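Local coordinates for protein ecto-NAD+ glycohydrolase (CD38 molecule) (Bos taurus, PDB 3GC6) that belongs to the ADP-ribosyl cyclase family, as the bovine CD38 molecule, a disulfide-rich glycoprotein that acts as an ecto-enzyme, at residues Asp211-Ser216 against Cys234-Ser239. The protein carries 1 engineered substitution. Numbering follows the deposited sequence. Where two conformers were deposited one is given.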
# COMPACT_ATOMS: atom_id res chain seq x y z
N ASP A 211 -25.72 34.28 -7.61
CA ASP A 211 -25.83 33.67 -8.95
C ASP A 211 -26.78 32.48 -8.93
O ASP A 211 -27.09 31.95 -7.88
CB ASP A 211 -24.45 33.26 -9.48
CG ASP A 211 -24.39 33.20 -11.01
OD1 ASP A 211 -25.27 33.80 -11.68
OD2 ASP A 211 -23.44 32.58 -11.54
N SER A 212 -27.24 32.06 -10.10
CA SER A 212 -28.18 30.96 -10.18
C SER A 212 -27.99 30.20 -11.49
O SER A 212 -27.18 30.62 -12.32
CB SER A 212 -29.61 31.49 -10.13
OG SER A 212 -29.98 32.04 -11.37
N CYS A 213 -28.74 29.13 -11.66
CA CYS A 213 -28.62 28.31 -12.86
C CYS A 213 -29.03 29.08 -14.10
O CYS A 213 -28.68 28.69 -15.23
CB CYS A 213 -29.42 27.01 -12.78
SG CYS A 213 -28.78 25.86 -11.54
N SER A 214 -29.76 30.17 -13.89
CA SER A 214 -30.27 30.93 -15.05
C SER A 214 -29.37 32.09 -15.41
O SER A 214 -29.68 32.87 -16.32
CB SER A 214 -31.69 31.42 -14.79
OG SER A 214 -32.59 30.32 -14.76
N GLY A 215 -28.24 32.22 -14.72
CA GLY A 215 -27.37 33.35 -14.98
C GLY A 215 -26.47 33.16 -16.18
O GLY A 215 -26.34 32.05 -16.71
N SER A 216 -25.81 34.23 -16.57
CA SER A 216 -24.96 34.22 -17.76
C SER A 216 -23.78 33.26 -17.64
O SER A 216 -23.42 32.63 -18.63
CB SER A 216 -24.40 35.62 -18.04
OG SER A 216 -25.43 36.47 -18.48
N CYS A 234 -28.72 21.37 -13.58
CA CYS A 234 -28.27 22.38 -12.66
C CYS A 234 -29.31 22.65 -11.57
O CYS A 234 -30.50 22.83 -11.87
CB CYS A 234 -27.94 23.66 -13.45
SG CYS A 234 -27.17 24.96 -12.52
N MET A 235 -28.84 22.70 -10.33
CA MET A 235 -29.69 22.90 -9.16
C MET A 235 -29.12 24.07 -8.33
O MET A 235 -27.91 24.13 -8.12
CB MET A 235 -29.71 21.62 -8.32
CG MET A 235 -30.56 20.45 -8.87
SD MET A 235 -30.03 19.51 -10.33
CE MET A 235 -28.32 19.09 -9.91
N ASP A 236 -29.98 24.99 -7.88
CA ASP A 236 -29.50 26.17 -7.18
C ASP A 236 -30.43 26.53 -6.01
O ASP A 236 -31.26 25.72 -5.59
CB ASP A 236 -29.36 27.36 -8.15
CG ASP A 236 -30.69 27.72 -8.82
OD1 ASP A 236 -31.74 27.39 -8.24
OD2 ASP A 236 -30.70 28.31 -9.93
N ASN A 237 -30.24 27.73 -5.49
CA ASN A 237 -31.00 28.25 -4.37
C ASN A 237 -31.00 27.28 -3.20
O ASN A 237 -32.04 26.93 -2.66
CB ASN A 237 -32.44 28.59 -4.79
CG ASN A 237 -33.08 29.60 -3.86
OD1 ASN A 237 -32.38 30.30 -3.11
ND2 ASN A 237 -34.40 29.68 -3.88
N LEU A 238 -29.80 26.80 -2.87
CA LEU A 238 -29.60 25.87 -1.73
C LEU A 238 -28.55 26.43 -0.80
O LEU A 238 -27.49 26.86 -1.25
CB LEU A 238 -29.07 24.50 -2.23
CG LEU A 238 -30.00 23.61 -3.03
CD1 LEU A 238 -29.18 22.48 -3.64
CD2 LEU A 238 -31.13 23.05 -2.16
N SER A 239 -28.81 26.40 0.51
CA SER A 239 -27.78 26.74 1.47
C SER A 239 -26.85 25.54 1.61
O SER A 239 -27.18 24.43 1.16
CB SER A 239 -28.41 27.03 2.85
OG SER A 239 -29.00 25.84 3.35
O HOH W 1 -28.67 30.22 -6.49
O HOH W 2 -32.24 29.47 -11.73
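A disulfide between C213 and C234 ties the loop that precedes helix 216-227 to strand 231-239, an edge strand of the four-stranded parallel sheet of this chain in the ADP-ribosyl cyclase fold. Because that helix and strand follow one another in sequence, the bridge closes a covalent ring that includes helix 216-227 and the turn into the strand. The sulfur atoms C213 SG and C234 SG lie 2.1 Å apart, with a left-handed bridge torsion of -84°. C234 SG stands anti to its own backbone N (chi1 -173°), which carries it off the strand toward the loop. C213 SG, in turn, rests 3.4 Å from M235 N, against the strand backbone.

Polar contact is concentrated on the carboxylate of D236, two residues beyond C234. C213 N donates a nearly straight hydrogen bond to D236 OD2 (2.7 Å, 171° at the hydrogen) through the oxygen's anti lone pair, so C213 is held by both its sulfur and its amide. The first torsion of D236 turns CG back over the residue's own main chain, from where OD2 reaches the amide of C213 and also meets S212 CB.

Within the loop, S212 to G215 forms a type I beta turn, closed by the bond from G215 N to S212 O. The hydroxyl of S212 accepts from S214 N in an ST turn that spans C213. On the sheet side, M235 pairs through its backbone with A199 and L201 of strand 196-203.

Two waters complete the junction. One accepts from N237 N and donates to D211 O; the other donates to D236 OD2 at 2.6 Å, giving that oxygen a second donor besides C213 N.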